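Local coordinates for protein HemO (PDB 1J77) that binds heme and probably degrades it oxidatively, as a bacterial heme oxygenase from Neisseria meningitidis, at residues 43-57 with 76-90. Residues are numbered along the deposited sequence; the frame is centred on the assembly and turned at random. Where two conformers were deposited one is given.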
loop_
_atom_site.group_PDB
_atom_site.type_symbol
_atom_site.label_atom_id
_atom_site.label_comp_id
_atom_site.label_asym_id
_atom_site.label_seq_id
_atom_site.Cartn_x
_atom_site.Cartn_y
_atom_site.Cartn_z
ATOM N N ILE A 43 9.516 12.962 4.483
ATOM C CA ILE A 43 8.230 13.408 5.034
ATOM C C ILE A 43 7.187 13.410 3.921
ATOM O O ILE A 43 6.030 13.020 4.139
ATOM C CB ILE A 43 8.386 14.780 5.753
ATOM C CG1 ILE A 43 9.028 14.552 7.120
ATOM C CG2 ILE A 43 7.065 15.439 5.867
ATOM C CD1 ILE A 43 9.559 15.806 7.811
ATOM N N LYS A 44 7.578 13.789 2.723
ATOM C CA LYS A 44 6.661 13.718 1.583
ATOM C C LYS A 44 6.195 12.286 1.354
ATOM O O LYS A 44 5.003 12.037 1.068
ATOM C CB LYS A 44 7.358 14.242 0.338
ATOM C CG LYS A 44 8.261 15.485 0.611
ATOM C CD LYS A 44 8.831 16.033 -0.702
ATOM C CE LYS A 44 9.515 17.352 -0.551
ATOM N NZ LYS A 44 9.412 18.078 -1.828
ATOM N N PHE A 45 7.098 11.359 1.503
ATOM C CA PHE A 45 6.802 9.960 1.357
ATOM C C PHE A 45 5.835 9.526 2.447
ATOM O O PHE A 45 4.893 8.801 2.197
ATOM C CB PHE A 45 8.078 9.133 1.398
ATOM C CG PHE A 45 7.852 7.693 1.280
ATOM C CD1 PHE A 45 7.374 7.194 0.095
ATOM C CD2 PHE A 45 8.084 6.823 2.345
ATOM C CE1 PHE A 45 7.090 5.865 -0.027
ATOM C CE2 PHE A 45 7.820 5.471 2.208
ATOM C CZ PHE A 45 7.365 5.007 1.006
ATOM N N LEU A 46 6.122 9.913 3.686
ATOM C CA LEU A 46 5.232 9.546 4.776
ATOM C C LEU A 46 3.831 10.126 4.559
ATOM O O LEU A 46 2.821 9.477 4.934
ATOM C CB LEU A 46 5.822 10.048 6.101
ATOM C CG LEU A 46 7.008 9.289 6.704
ATOM C CD1 LEU A 46 7.361 9.888 8.063
ATOM C CD2 LEU A 46 6.858 7.831 6.846
ATOM N N LYS A 47 3.725 11.342 4.042
ATOM C CA LYS A 47 2.419 11.974 3.758
ATOM C C LYS A 47 1.632 11.130 2.732
ATOM O O LYS A 47 0.449 10.802 2.939
ATOM C CB LYS A 47 2.546 13.469 3.376
ATOM C CG LYS A 47 2.949 14.312 4.533
ATOM C CD LYS A 47 3.300 15.666 4.069
ATOM C CE LYS A 47 3.753 16.528 5.265
ATOM N NZ LYS A 47 3.988 17.935 4.814
ATOM N N LEU A 48 2.296 10.731 1.664
ATOM C CA LEU A 48 1.723 9.884 0.652
ATOM C C LEU A 48 1.243 8.552 1.268
ATOM O O LEU A 48 0.090 8.146 1.042
ATOM C CB LEU A 48 2.734 9.669 -0.476
ATOM C CG LEU A 48 2.632 8.359 -1.265
ATOM C CD1 LEU A 48 1.376 8.408 -2.084
ATOM C CD2 LEU A 48 3.925 8.203 -2.126
ATOM N N GLN A 49 2.106 7.911 2.060
ATOM C CA GLN A 49 1.763 6.669 2.721
ATOM C C GLN A 49 0.550 6.888 3.643
ATOM O O GLN A 49 -0.330 6.019 3.733
ATOM C CB GLN A 49 2.966 6.121 3.526
ATOM C CG GLN A 49 4.182 5.703 2.707
ATOM C CD GLN A 49 4.005 4.340 2.108
ATOM O OE1 GLN A 49 4.558 3.339 2.607
ATOM N NE2 GLN A 49 3.242 4.269 1.015
ATOM N N SER A 50 0.501 8.022 4.333
ATOM C CA SER A 50 -0.649 8.326 5.240
ATOM C C SER A 50 -1.980 8.335 4.524
ATOM O O SER A 50 -2.984 7.756 5.016
ATOM C CB SER A 50 -0.480 9.691 5.952
ATOM O OG SER A 50 -1.596 9.916 6.806
ATOM N N VAL A 51 -2.027 8.956 3.372
ATOM C CA VAL A 51 -3.247 9.080 2.608
ATOM C C VAL A 51 -3.685 7.726 2.110
ATOM O O VAL A 51 -4.880 7.348 2.193
ATOM C CB VAL A 51 -3.094 10.061 1.412
ATOM C CG1 VAL A 51 -4.334 10.107 0.535
ATOM C CG2 VAL A 51 -2.785 11.420 1.926
ATOM N N PHE A 52 -2.757 6.984 1.542
ATOM C CA PHE A 52 -3.112 5.658 1.050
ATOM C C PHE A 52 -3.650 4.760 2.171
ATOM O O PHE A 52 -4.664 4.051 2.011
ATOM C CB PHE A 52 -1.943 4.977 0.333
ATOM C CG PHE A 52 -2.318 3.619 -0.208
ATOM C CD1 PHE A 52 -3.089 3.502 -1.355
ATOM C CD2 PHE A 52 -1.909 2.494 0.421
ATOM C CE1 PHE A 52 -3.454 2.243 -1.835
ATOM C CE2 PHE A 52 -2.278 1.248 -0.085
ATOM C CZ PHE A 52 -3.025 1.162 -1.176
ATOM N N HIS A 53 -2.941 4.718 3.283
ATOM C CA HIS A 53 -3.372 3.835 4.377
ATOM C C HIS A 53 -4.658 4.343 5.034
ATOM O O HIS A 53 -5.480 3.551 5.474
ATOM C CB HIS A 53 -2.222 3.625 5.359
ATOM C CG HIS A 53 -1.266 2.601 4.856
ATOM N ND1 HIS A 53 -0.070 2.886 4.209
ATOM C CD2 HIS A 53 -1.419 1.263 4.784
ATOM C CE1 HIS A 53 0.503 1.753 3.849
ATOM N NE2 HIS A 53 -0.302 0.756 4.172
ATOM N N LYS A 54 -4.889 5.639 5.073
ATOM C CA LYS A 54 -6.199 6.108 5.531
ATOM C C LYS A 54 -7.326 5.607 4.620
ATOM O O LYS A 54 -8.394 5.188 5.087
ATOM C CB LYS A 54 -6.211 7.638 5.634
ATOM C CG LYS A 54 -7.597 8.257 5.941
ATOM C CD LYS A 54 -8.158 7.866 7.240
ATOM C CE LYS A 54 -9.593 8.437 7.425
ATOM N NZ LYS A 54 -9.994 8.396 8.852
ATOM N N ALA A 55 -7.119 5.667 3.323
ATOM C CA ALA A 55 -8.085 5.287 2.319
ATOM C C ALA A 55 -8.528 3.830 2.420
ATOM O O ALA A 55 -9.569 3.480 1.850
ATOM C CB ALA A 55 -7.534 5.564 0.919
ATOM N N VAL A 56 -7.702 2.984 3.025
ATOM C CA VAL A 56 -8.084 1.592 3.148
ATOM C C VAL A 56 -8.487 1.203 4.544
ATOM O O VAL A 56 -8.852 0.051 4.786
ATOM C CB VAL A 56 -7.008 0.621 2.614
ATOM C CG1 VAL A 56 -6.774 0.771 1.101
ATOM C CG2 VAL A 56 -5.709 0.713 3.432
ATOM N N ASP A 57 -8.493 2.155 5.462
ATOM C CA ASP A 57 -8.756 1.913 6.869
ATOM C C ASP A 57 -10.099 1.253 7.143
ATOM O O ASP A 57 -10.163 0.352 7.940
ATOM C CB ASP A 57 -8.612 3.206 7.675
ATOM C CG ASP A 57 -8.366 2.918 9.112
ATOM O OD1 ASP A 57 -9.169 3.361 9.984
ATOM O OD2 ASP A 57 -7.407 2.179 9.418
ATOM N N ALA A 76 -3.851 -3.344 9.783
ATOM C CA ALA A 76 -3.765 -1.972 9.261
ATOM C C ALA A 76 -2.528 -1.205 9.728
ATOM O O ALA A 76 -2.076 -1.341 10.869
ATOM C CB ALA A 76 -5.015 -1.186 9.584
ATOM N N ARG A 77 -1.962 -0.399 8.825
ATOM C CA ARG A 77 -0.738 0.345 9.130
ATOM C C ARG A 77 -0.900 1.854 9.275
ATOM O O ARG A 77 0.046 2.596 9.411
ATOM C CB ARG A 77 0.265 0.123 8.003
ATOM C CG ARG A 77 0.578 -1.300 7.701
ATOM C CD ARG A 77 1.415 -1.940 8.729
ATOM N NE ARG A 77 2.092 -3.117 8.199
ATOM C CZ ARG A 77 2.519 -4.127 8.942
ATOM N NH1 ARG A 77 2.333 -4.116 10.257
ATOM N NH2 ARG A 77 3.137 -5.153 8.377
ATOM N N TYR A 78 -2.122 2.346 9.208
ATOM C CA TYR A 78 -2.322 3.763 9.334
ATOM C C TYR A 78 -1.821 4.328 10.638
ATOM O O TYR A 78 -1.196 5.379 10.658
ATOM C CB TYR A 78 -3.817 4.041 9.131
ATOM C CG TYR A 78 -4.277 5.474 9.217
ATOM C CD1 TYR A 78 -3.630 6.506 8.577
ATOM C CD2 TYR A 78 -5.440 5.766 9.917
ATOM C CE1 TYR A 78 -4.068 7.767 8.670
ATOM C CE2 TYR A 78 -5.918 7.051 9.995
ATOM C CZ TYR A 78 -5.235 8.046 9.388
ATOM O OH TYR A 78 -5.729 9.322 9.493
ATOM N N ASP A 79 -2.080 3.642 11.737
ATOM C CA ASP A 79 -1.603 4.133 13.018
ATOM C C ASP A 79 -0.060 4.251 13.016
ATOM O O ASP A 79 0.503 5.278 13.450
ATOM C CB ASP A 79 -2.076 3.215 14.170
ATOM C CG ASP A 79 -3.571 3.320 14.486
ATOM O OD1 ASP A 79 -4.191 4.412 14.312
ATOM O OD2 ASP A 79 -4.179 2.321 14.981
ATOM N N ALA A 80 0.592 3.233 12.448
ATOM C CA ALA A 80 2.067 3.189 12.399
ATOM C C ALA A 80 2.616 4.335 11.553
ATOM O O ALA A 80 3.528 5.008 11.991
ATOM C CB ALA A 80 2.552 1.824 11.905
ATOM N N VAL A 81 2.078 4.577 10.351
ATOM C CA VAL A 81 2.533 5.722 9.537
ATOM C C VAL A 81 2.307 7.047 10.261
ATOM O O VAL A 81 3.084 7.971 10.158
ATOM C CB VAL A 81 1.785 5.887 8.156
ATOM C CG1 VAL A 81 2.452 6.986 7.304
ATOM C CG2 VAL A 81 1.792 4.644 7.374
ATOM N N THR A 82 1.202 7.165 10.975
ATOM C CA THR A 82 0.913 8.397 11.647
ATOM C C THR A 82 1.910 8.624 12.807
ATOM O O THR A 82 2.275 9.757 13.102
ATOM C CB THR A 82 -0.520 8.350 12.192
ATOM O OG1 THR A 82 -1.463 8.372 11.106
ATOM C CG2 THR A 82 -0.795 9.579 12.968
ATOM N N GLN A 83 2.312 7.550 13.469
ATOM C CA GLN A 83 3.332 7.645 14.523
ATOM C C GLN A 83 4.707 7.975 13.881
ATOM O O GLN A 83 5.527 8.713 14.437
ATOM C CB GLN A 83 3.403 6.327 15.303
ATOM C CG GLN A 83 4.453 6.328 16.405
ATOM C CD GLN A 83 4.202 7.318 17.540
ATOM O OE1 GLN A 83 4.883 8.346 17.663
ATOM N NE2 GLN A 83 3.267 6.975 18.398
ATOM N N ASP A 84 4.974 7.436 12.698
ATOM C CA ASP A 84 6.220 7.781 12.031
ATOM C C ASP A 84 6.269 9.269 11.749
ATOM O O ASP A 84 7.333 9.897 11.870
ATOM C CB ASP A 84 6.335 7.008 10.710
ATOM C CG ASP A 84 6.705 5.556 10.907
ATOM O OD1 ASP A 84 7.347 5.228 11.948
ATOM O OD2 ASP A 84 6.392 4.652 10.093
ATOM N N LEU A 85 5.140 9.848 11.332
ATOM C CA LEU A 85 5.029 11.283 11.096
ATOM C C LEU A 85 5.348 12.027 12.382
ATOM O O LEU A 85 6.132 12.967 12.372
ATOM C CB LEU A 85 3.643 11.695 10.535
ATOM C CG LEU A 85 3.376 11.549 9.014
ATOM C CD1 LEU A 85 1.887 11.616 8.717
ATOM C CD2 LEU A 85 4.109 12.623 8.234
ATOM N N LYS A 86 4.728 11.597 13.481
ATOM C CA LYS A 86 4.979 12.204 14.814
ATOM C C LYS A 86 6.469 12.218 15.153
ATOM O O LYS A 86 7.012 13.259 15.588
ATOM C CB LYS A 86 4.175 11.481 15.898
ATOM C CG LYS A 86 4.244 12.152 17.272
ATOM C CD LYS A 86 3.287 11.488 18.270
ATOM C CE LYS A 86 3.257 12.220 19.625
ATOM N NZ LYS A 86 2.442 11.472 20.646
ATOM N N ASP A 87 7.106 11.073 14.978
ATOM C CA ASP A 87 8.528 10.919 15.216
ATOM C C ASP A 87 9.289 11.983 14.449
ATOM O O ASP A 87 10.283 12.543 14.952
ATOM C CB ASP A 87 9.028 9.549 14.772
ATOM C CG ASP A 87 8.433 8.417 15.535
ATOM O OD1 ASP A 87 7.910 8.624 16.686
ATOM O OD2 ASP A 87 8.460 7.250 15.069
ATOM N N LEU A 88 8.859 12.243 13.212
ATOM C CA LEU A 88 9.560 13.212 12.367
ATOM C C LEU A 88 9.120 14.662 12.628
ATOM O O LEU A 88 9.492 15.577 11.906
ATOM C CB LEU A 88 9.433 12.834 10.888
ATOM C CG LEU A 88 10.461 11.832 10.312
ATOM C CD1 LEU A 88 11.799 12.472 10.191
ATOM C CD2 LEU A 88 10.597 10.572 11.131
ATOM N N GLY A 89 8.319 14.873 13.666
ATOM C CA GLY A 89 7.956 16.220 14.059
ATOM C C GLY A 89 6.772 16.779 13.325
ATOM O O GLY A 89 6.532 17.994 13.338
ATOM N N GLU A 90 6.014 15.885 12.677
ATOM C CA GLU A 90 4.855 16.278 11.893
ATOM C C GLU A 90 3.549 15.854 12.544
ATOM O O GLU A 90 3.489 14.784 13.140
ATOM C CB GLU A 90 4.876 15.550 10.537
ATOM C CG GLU A 90 5.970 15.963 9.586
ATOM C CD GLU A 90 5.741 17.322 9.027
ATOM O OE1 GLU A 90 4.593 17.618 8.630
ATOM O OE2 GLU A 90 6.744 18.103 8.994
HETATM O O HOH W 1 3.764 19.823 6.906
HETATM O O HOH W 2 -1.425 10.747 9.258
#
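Helix 39-60 of the all-helical heme oxygenase fold packs here against the shorter helix 78-87, and V81 is the knob of a knobs-into-holes contact, set among L46, Q49, S50 and H53. V81 CG1 comes within 3.5 Å of L46 O. The helices run antiparallel, with axes 9.1 Å apart and N-to-C directions at 155°. No direct hydrogen bond joins them.

Two CH-pi contacts hold the end near A76. R77 CB sits over one face of the H53 ring, and F52 lies over the opposite face. With H53 CG beside its own backbone N (chi1 -80°), the ring stays close to its own helix, and H53 ND1 donates to Q49 O at 3.2 Å. That oxygen also accepts from H53 N, on the other face of its carbonyl plane. K54 CB lies over a face of the Y78 ring, 4.0 Å from its centroid. The K54 chain bends at chi2 (63°), which brings CD to 3.6 Å from Y78 OH. S50 OG meets the edge of the same ring, and a water links it to T82 OG1.

Toward the other end, L46 CB packs on L85 CD2 at 3.8 Å, and L46 CD1 reaches L88. A Schellman motif with G89 as C-prime residue ends helix 78-87. E90 then folds back, with its carboxylate against the I43 branches. E90 OE1 makes a long salt bridge to K47 NZ (3.9 Å), and a water bridges the same pair.

The polar ends of Q49 and D84 both bind H141, and D84 OD1 also accepts from the backbone N of R140, so the loop carrying these residues borders the contact. On other sides of helix 39-60, F52 touches the heme and helix 104-119, while F45 and L48 pack on helix 167-192.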